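Local structure of putative alpha-L-fucosidase (3GZA) at residues Asp194-Val199 against Ile212-Phe217; Leu207-His210 against Asp216-Trp219. The protein is a putative exported glycoside hydrolase of family 29 that probably cleaves alpha-L-fucose from glycans. One frame throughout, in Å; residues are numbered along the deposited sequence.

Contact 1: Asp194-Val199 against Ile212-Phe217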
ATOM      1  N   ASP A 194      -4.310  -7.042  18.719  1.00 25.63           N
ATOM      2  CA  ASP A 194      -5.176  -7.227  19.854  1.00 25.60           C
ATOM      3  C   ASP A 194      -6.626  -7.093  19.361  1.00 25.72           C
ATOM      4  O   ASP A 194      -7.311  -6.074  19.560  1.00 25.92           O
ATOM      5  CB  ASP A 194      -4.846  -6.231  20.931  1.00 26.31           C
ATOM      6  CG  ASP A 194      -5.428  -6.612  22.296  1.00 26.16           C
ATOM      7  OD1 ASP A 194      -6.088  -7.690  22.413  1.00 25.03           O
ATOM      8  OD2 ASP A 194      -5.270  -5.810  23.234  1.00 29.18           O
ATOM      9  N   VAL A 195      -7.084  -8.190  18.747  1.00 26.03           N
ATOM     10  CA  VAL A 195      -8.368  -8.215  18.050  1.00 25.31           C
ATOM     11  C   VAL A 195      -9.568  -8.747  18.824  1.00 25.52           C
ATOM     12  O   VAL A 195     -10.705  -8.425  18.492  1.00 26.37           O
ATOM     13  CB  VAL A 195      -8.254  -8.966  16.684  1.00 25.47           C
ATOM     14  CG1 VAL A 195      -7.398  -8.122  15.689  1.00 26.39           C
ATOM     15  CG2 VAL A 195      -7.647 -10.386  16.848  1.00 26.10           C
ATOM     16  N   GLU A 196      -9.343  -9.547  19.855  1.00 24.91           N
ATOM     17  CA  GLU A 196     -10.461 -10.137  20.557  1.00 25.09           C
ATOM     18  C   GLU A 196     -11.328  -9.042  21.186  1.00 25.60           C
ATOM     19  O   GLU A 196     -12.562  -9.123  21.096  1.00 26.89           O
ATOM     20  CB  GLU A 196     -10.021 -11.188  21.598  1.00 25.94           C
ATOM     21  CG  GLU A 196     -11.204 -11.925  22.129  1.00 25.47           C
ATOM     22  CD  GLU A 196     -10.958 -12.643  23.439  1.00 28.05           C
ATOM     23  OE1 GLU A 196      -9.781 -12.813  23.875  1.00 30.71           O
ATOM     24  OE2 GLU A 196     -11.983 -13.045  24.054  1.00 27.15           O
ATOM     25  N   PRO A 197     -10.724  -7.999  21.781  1.00 24.83           N
ATOM     26  CA  PRO A 197     -11.601  -6.962  22.344  1.00 26.03           C
ATOM     27  C   PRO A 197     -12.428  -6.227  21.324  1.00 25.24           C
ATOM     28  O   PRO A 197     -13.516  -5.739  21.658  1.00 24.86           O
ATOM     29  CB  PRO A 197     -10.623  -5.985  22.989  1.00 26.16           C
ATOM     30  CG  PRO A 197      -9.412  -6.780  23.250  1.00 27.43           C
ATOM     31  CD  PRO A 197      -9.304  -7.726  22.130  1.00 26.51           C
ATOM     32  N   ILE A 198     -11.898  -6.106  20.119  1.00 25.66           N
ATOM     33  CA  ILE A 198     -12.623  -5.428  19.017  1.00 24.77           C
ATOM     34  C   ILE A 198     -13.838  -6.266  18.616  1.00 24.83           C
ATOM     35  O   ILE A 198     -14.957  -5.756  18.516  1.00 25.16           O
ATOM     36  CB  ILE A 198     -11.717  -5.187  17.814  1.00 25.90           C
ATOM     37  CG1 ILE A 198     -10.574  -4.261  18.168  1.00 27.46           C
ATOM     38  CG2 ILE A 198     -12.506  -4.567  16.628  1.00 25.97           C
ATOM     39  CD1 ILE A 198      -9.516  -4.259  17.071  1.00 26.80           C
ATOM     40  N   VAL A 199     -13.623  -7.560  18.452  1.00 25.30           N
ATOM     41  CA  VAL A 199     -14.709  -8.468  18.077  1.00 25.85           C
ATOM     42  C   VAL A 199     -15.716  -8.514  19.238  1.00 26.20           C
ATOM     43  O   VAL A 199     -16.946  -8.431  19.043  1.00 26.38           O
ATOM     44  CB  VAL A 199     -14.173  -9.845  17.670  1.00 25.46           C
ATOM     45  CG1 VAL A 199     -15.374 -10.812  17.398  1.00 26.65           C
ATOM     46  CG2 VAL A 199     -13.246  -9.732  16.476  1.00 27.49           C
ATOM     47  N   ILE A 212      -4.291 -17.140  20.345  1.00 23.34           N
ATOM     48  CA  ILE A 212      -3.759 -17.939  21.418  1.00 23.40           C
ATOM     49  C   ILE A 212      -4.635 -18.026  22.637  1.00 24.06           C
ATOM     50  O   ILE A 212      -4.474 -18.901  23.453  1.00 24.46           O
ATOM     51  CB  ILE A 212      -2.321 -17.429  21.794  1.00 24.56           C
ATOM     52  CG1 ILE A 212      -1.497 -18.489  22.494  1.00 26.21           C
ATOM     53  CG2 ILE A 212      -2.380 -16.085  22.591  1.00 24.19           C
ATOM     54  CD1 ILE A 212      -0.028 -18.137  22.449  1.00 26.67           C
ATOM     55  N   ASP A 213      -5.508 -17.047  22.814  1.00 23.55           N
ATOM     56  CA  ASP A 213      -6.365 -16.960  24.011  1.00 23.51           C
ATOM     57  C   ASP A 213      -7.717 -17.626  23.829  1.00 25.01           C
ATOM     58  O   ASP A 213      -8.322 -18.072  24.815  1.00 23.69           O
ATOM     59  CB  ASP A 213      -6.643 -15.497  24.362  1.00 24.20           C
ATOM     60  CG  ASP A 213      -5.414 -14.753  24.784  1.00 24.69           C
ATOM     61  OD1 ASP A 213      -4.503 -15.362  25.397  1.00 25.33           O
ATOM     62  OD2 ASP A 213      -5.312 -13.529  24.486  1.00 28.18           O
ATOM     63  N   ARG A 214      -8.192 -17.671  22.600  1.00 24.01           N
ATOM     64  CA  ARG A 214      -9.549 -18.090  22.317  1.00 24.25           C
ATOM     65  C   ARG A 214      -9.813 -18.616  20.931  1.00 24.17           C
ATOM     66  O   ARG A 214      -9.379 -18.032  19.937  1.00 23.88           O
ATOM     67  CB  ARG A 214     -10.445 -16.847  22.531  1.00 24.06           C
ATOM     68  CG  ARG A 214     -11.915 -17.087  22.277  1.00 24.18           C
ATOM     69  CD  ARG A 214     -12.688 -15.827  22.459  1.00 24.32           C
ATOM     70  NE  ARG A 214     -14.046 -15.864  21.929  1.00 25.42           N
ATOM     71  CZ  ARG A 214     -14.854 -14.810  21.908  1.00 29.08           C
ATOM     72  NH1 ARG A 214     -14.505 -13.662  22.466  1.00 28.94           N
ATOM     73  NH2 ARG A 214     -16.063 -14.904  21.386  1.00 29.22           N
ATOM     74  N   ALA A 215     -10.583 -19.703  20.857  1.00 24.11           N
ATOM     75  CA  ALA A 215     -11.123 -20.244  19.613  1.00 24.17           C
ATOM     76  C   ALA A 215     -12.553 -20.684  19.937  1.00 24.69           C
ATOM     77  O   ALA A 215     -12.772 -21.439  20.883  1.00 25.53           O
ATOM     78  CB  ALA A 215     -10.353 -21.429  19.129  1.00 24.50           C
ATOM     79  N   ASP A 216     -13.502 -20.149  19.169  1.00 23.00           N
ATOM     80  CA  ASP A 216     -14.902 -20.542  19.355  1.00 23.85           C
ATOM     81  C   ASP A 216     -15.288 -21.846  18.665  1.00 25.33           C
ATOM     82  O   ASP A 216     -16.382 -22.382  18.904  1.00 25.71           O
ATOM     83  CB  ASP A 216     -15.830 -19.413  18.986  1.00 24.67           C
ATOM     84  CG  ASP A 216     -15.799 -18.271  19.971  1.00 24.94           C
ATOM     85  OD1 ASP A 216     -15.240 -18.375  21.090  1.00 25.01           O
ATOM     86  OD2 ASP A 216     -16.444 -17.234  19.635  1.00 25.71           O
ATOM     87  N   PHE A 217     -14.377 -22.377  17.868  1.00 25.11           N
ATOM     88  CA  PHE A 217     -14.461 -23.711  17.311  1.00 24.42           C
ATOM     89  C   PHE A 217     -13.035 -24.079  16.943  1.00 24.62           C
ATOM     90  O   PHE A 217     -12.149 -23.209  17.027  1.00 24.53           O
ATOM     91  CB  PHE A 217     -15.473 -23.818  16.163  1.00 24.91           C
ATOM     92  CG  PHE A 217     -15.215 -22.912  15.017  1.00 23.64           C
ATOM     93  CD1 PHE A 217     -14.312 -23.263  14.081  1.00 25.77           C
ATOM     94  CD2 PHE A 217     -15.920 -21.712  14.874  1.00 24.20           C
ATOM     95  CE1 PHE A 217     -14.065 -22.475  13.042  1.00 24.86           C
ATOM     96  CE2 PHE A 217     -15.695 -20.917  13.830  1.00 25.93           C
ATOM     97  CZ  PHE A 217     -14.792 -21.302  12.890  1.00 25.15           C
TER
HETATM   98  O   HOH W   1      -7.120 -12.272  22.986  1.00 14.90           O
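Arg-214 NH1 donates to Glu-196 OE2 in a salt bridge of 3.0 Å that is nearly straight, with an N-H...O angle of 167°. Glu-196 OE2 lies in the guanidinium plane and is itself approached on the anti side, somewhat out of the carboxylate plane; the two planes are 79° apart. NE and NH2 grip Asp-216 side-on: NE reaches OD1 at 2.9 Å from above the carboxylate plane, while NH2 uses the syn lone pair of OD2, also at 2.9 Å. Asn-200 OD1 accepts a further bond from NH1, so bonds along the guanidinium edge fix its rotation. Glu-196 OE1 is tied by a water to Asp-213 OD2, the water donating to both oxygens. Outside the polar bonds the contact is slight: the extended Glu-196 chain, CG anti to the backbone N (chi1 -171°), crosses Arg-214 at about a right angle, OE2 lying 3.3 Å from Arg-214 CD. Helix 196-202 is thus joined to the loop between strands 207-209 and 218-219. Asp-213, whose OD1 is paired with Arg-189 and Arg-244, lies 4.6 Å from Glu-196 (OD2 to OE1), a like-charge approach probably offset by the water, those two arginines and Arg-214.

Contact 2: Leu207-His210 against Asp216-Trp219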
ATOM      1  N   LEU A 207     -18.716 -15.560  16.091  1.00 25.10           N
ATOM      2  CA  LEU A 207     -17.729 -16.577  16.451  1.00 23.58           C
ATOM      3  C   LEU A 207     -16.361 -16.017  16.187  1.00 24.36           C
ATOM      4  O   LEU A 207     -16.084 -15.528  15.092  1.00 26.08           O
ATOM      5  CB  LEU A 207     -17.934 -17.865  15.659  1.00 24.34           C
ATOM      6  CG  LEU A 207     -19.271 -18.589  15.870  1.00 23.48           C
ATOM      7  CD1 LEU A 207     -19.672 -19.478  14.614  1.00 25.44           C
ATOM      8  CD2 LEU A 207     -19.300 -19.366  17.212  1.00 24.08           C
ATOM      9  N   PHE A 208     -15.505 -16.112  17.181  1.00 24.00           N
ATOM     10  CA  PHE A 208     -14.124 -15.597  17.114  1.00 23.60           C
ATOM     11  C   PHE A 208     -13.202 -16.801  16.839  1.00 23.94           C
ATOM     12  O   PHE A 208     -13.083 -17.719  17.678  1.00 24.34           O
ATOM     13  CB  PHE A 208     -13.742 -14.922  18.416  1.00 23.40           C
ATOM     14  CG  PHE A 208     -12.345 -14.374  18.425  1.00 24.10           C
ATOM     15  CD1 PHE A 208     -12.061 -13.107  17.910  1.00 25.91           C
ATOM     16  CD2 PHE A 208     -11.290 -15.140  18.931  1.00 24.58           C
ATOM     17  CE1 PHE A 208     -10.776 -12.625  17.909  1.00 26.25           C
ATOM     18  CE2 PHE A 208     -10.013 -14.655  18.924  1.00 23.36           C
ATOM     19  CZ  PHE A 208      -9.743 -13.407  18.432  1.00 26.44           C
ATOM     20  N   TYR A 209     -12.576 -16.827  15.653  1.00 24.54           N
ATOM     21  CA  TYR A 209     -11.739 -17.940  15.257  1.00 25.23           C
ATOM     22  C   TYR A 209     -10.494 -17.375  14.598  1.00 24.88           C
ATOM     23  O   TYR A 209     -10.517 -17.098  13.381  1.00 23.67           O
ATOM     24  CB  TYR A 209     -12.549 -18.879  14.360  1.00 25.36           C
ATOM     25  CG  TYR A 209     -11.767 -20.047  13.897  1.00 24.98           C
ATOM     26  CD1 TYR A 209     -11.457 -21.082  14.753  1.00 24.47           C
ATOM     27  CD2 TYR A 209     -11.334 -20.135  12.589  1.00 28.06           C
ATOM     28  CE1 TYR A 209     -10.699 -22.147  14.331  1.00 25.54           C
ATOM     29  CE2 TYR A 209     -10.522 -21.210  12.173  1.00 26.30           C
ATOM     30  CZ  TYR A 209     -10.212 -22.187  13.059  1.00 26.24           C
ATOM     31  OH  TYR A 209      -9.416 -23.264  12.761  1.00 28.51           O
ATOM     32  N   HIS A 210      -9.363 -17.235  15.289  1.00 24.32           N
ATOM     33  CA  HIS A 210      -9.042 -17.653  16.640  1.00 23.56           C
ATOM     34  C   HIS A 210      -7.695 -17.028  16.956  1.00 23.73           C
ATOM     35  O   HIS A 210      -7.049 -16.476  16.080  1.00 24.37           O
ATOM     36  CB  HIS A 210      -8.898 -19.190  16.727  1.00 24.14           C
ATOM     37  CG  HIS A 210      -7.952 -19.760  15.736  1.00 23.78           C
ATOM     38  ND1 HIS A 210      -6.701 -20.219  16.070  1.00 26.19           N
ATOM     39  CD2 HIS A 210      -8.090 -19.971  14.398  1.00 25.32           C
ATOM     40  CE1 HIS A 210      -6.103 -20.678  14.980  1.00 26.05           C
ATOM     41  NE2 HIS A 210      -6.935 -20.572  13.959  1.00 25.27           N
ATOM     42  N   ASP A 216     -13.502 -20.149  19.169  1.00 23.00           N
ATOM     43  CA  ASP A 216     -14.902 -20.542  19.355  1.00 23.85           C
ATOM     44  C   ASP A 216     -15.288 -21.846  18.665  1.00 25.33           C
ATOM     45  O   ASP A 216     -16.382 -22.382  18.904  1.00 25.71           O
ATOM     46  CB  ASP A 216     -15.830 -19.413  18.986  1.00 24.67           C
ATOM     47  CG  ASP A 216     -15.799 -18.271  19.971  1.00 24.94           C
ATOM     48  OD1 ASP A 216     -15.240 -18.375  21.090  1.00 25.01           O
ATOM     49  OD2 ASP A 216     -16.444 -17.234  19.635  1.00 25.71           O
ATOM     50  N   PHE A 217     -14.377 -22.377  17.868  1.00 25.11           N
ATOM     51  CA  PHE A 217     -14.461 -23.711  17.311  1.00 24.42           C
ATOM     52  C   PHE A 217     -13.035 -24.079  16.943  1.00 24.62           C
ATOM     53  O   PHE A 217     -12.149 -23.209  17.027  1.00 24.53           O
ATOM     54  CB  PHE A 217     -15.473 -23.818  16.163  1.00 24.91           C
ATOM     55  CG  PHE A 217     -15.215 -22.912  15.017  1.00 23.64           C
ATOM     56  CD1 PHE A 217     -14.312 -23.263  14.081  1.00 25.77           C
ATOM     57  CD2 PHE A 217     -15.920 -21.712  14.874  1.00 24.20           C
ATOM     58  CE1 PHE A 217     -14.065 -22.475  13.042  1.00 24.86           C
ATOM     59  CE2 PHE A 217     -15.695 -20.917  13.830  1.00 25.93           C
ATOM     60  CZ  PHE A 217     -14.792 -21.302  12.890  1.00 25.15           C
ATOM     61  N   ARG A 218     -12.784 -25.334  16.586  1.00 25.08           N
ATOM     62  CA  ARG A 218     -11.426 -25.786  16.278  1.00 25.32           C
ATOM     63  C   ARG A 218     -11.401 -26.417  14.910  1.00 25.14           C
ATOM     64  O   ARG A 218     -12.343 -27.098  14.547  1.00 25.44           O
ATOM     65  CB  ARG A 218     -10.899 -26.831  17.280  1.00 26.13           C
ATOM     66  CG  ARG A 218     -11.706 -28.146  17.311  1.00 25.88           C
ATOM     67  CD  ARG A 218     -11.243 -29.050  18.413  1.00 25.88           C
ATOM     68  NE  ARG A 218     -11.695 -30.415  18.121  1.00 25.38           N
ATOM     69  CZ  ARG A 218     -12.805 -30.987  18.587  1.00 24.97           C
ATOM     70  NH1 ARG A 218     -13.574 -30.379  19.504  1.00 25.00           N
ATOM     71  NH2 ARG A 218     -13.105 -32.213  18.186  1.00 24.92           N
ATOM     72  N   TRP A 219     -10.292 -26.243  14.215  1.00 25.39           N
ATOM     73  CA  TRP A 219     -10.047 -26.977  12.960  1.00 26.52           C
ATOM     74  C   TRP A 219      -9.860 -28.430  13.330  1.00 26.54           C
ATOM     75  O   TRP A 219      -9.036 -28.765  14.179  1.00 28.74           O
ATOM     76  CB  TRP A 219      -8.782 -26.424  12.296  1.00 28.06           C
ATOM     77  CG  TRP A 219      -8.385 -27.142  11.038  1.00 26.70           C
ATOM     78  CD1 TRP A 219      -9.090 -27.228   9.917  1.00 28.77           C
ATOM     79  CD2 TRP A 219      -7.162 -27.839  10.817  1.00 26.39           C
ATOM     80  NE1 TRP A 219      -8.403 -27.936   8.973  1.00 29.14           N
ATOM     81  CE2 TRP A 219      -7.205 -28.318   9.494  1.00 26.59           C
ATOM     82  CE3 TRP A 219      -6.036 -28.076  11.591  1.00 30.07           C
ATOM     83  CZ2 TRP A 219      -6.186 -29.028   8.937  1.00 27.83           C
ATOM     84  CZ3 TRP A 219      -5.022 -28.813  11.050  1.00 30.57           C
ATOM     85  CH2 TRP A 219      -5.102 -29.279   9.727  1.00 29.14           C
TER
HETATM   86  O   HOH W   2      -8.146 -24.326  14.977  1.00 16.26           O
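Tyr-209 CG stands anti to the backbone N, whereas Phe-217 CG sits between its own backbone N and carbonyl carbon (chi1 58°), and these settings lay one ring over the other. The result is an offset stack, centroids 4.1 Å apart and planes at 15°, Phe-217 CE1 over the centre of the tyrosine ring. The peptide bond before His-210 is cis, and the imidazole lies over the opposite face, CD2 above the ring centre. Leu-207 CB meets the phenylalanine edge at CE2 (4.2 Å). Both segments lie in the family's TIM-barrel domain, where strand 207-209 pairs in parallel with 178-181 and strand 218-219 with 264-273; the stack joins strand 207-209 to the residue just before 218-219. Asp-216 holds Phe-208 at both backbone polar atoms: its N donates to Phe-208 O at 2.9 Å, and its OD2, also bonded to His-13 NE2, accepts from Phe-208 N at 2.9 Å, well above the carboxylate plane. The buried Phe-217 O has no polar partner and lies 3.2 Å from Tyr-209 CD1. A water links Tyr-209 OH to Trp-219 N. Tyr-209 OH and His-210 NE2 also bind the sulfonate of HEPES, probably a crystallisation additive, which may mark a pocket.

Contact 1 is a surface contact about 17 Å from the centre of the chain, and contact 2 a buried one about 9 Å from it, measured from their centres, which are 8 Å apart. Both end on the same piece of chain, sharing Asp-216 and Phe-217, and helix 196-202 of contact 1 leads into strand 207-209 of contact 2. Contact 1 (139 Å² buried) is mainly charge pairing between side chains, contact 2 (380 Å²) mainly aromatic stacking and bonds to the backbone; buried Asp-216 takes part in both, its carboxylate meeting Arg-214 and the Phe-208 backbone. The Phe-208 ring of contact 2 packs against contact 1, its CE1 3.6 Å from Glu-196 CA and its CE2 3.6 Å from Arg-214 O.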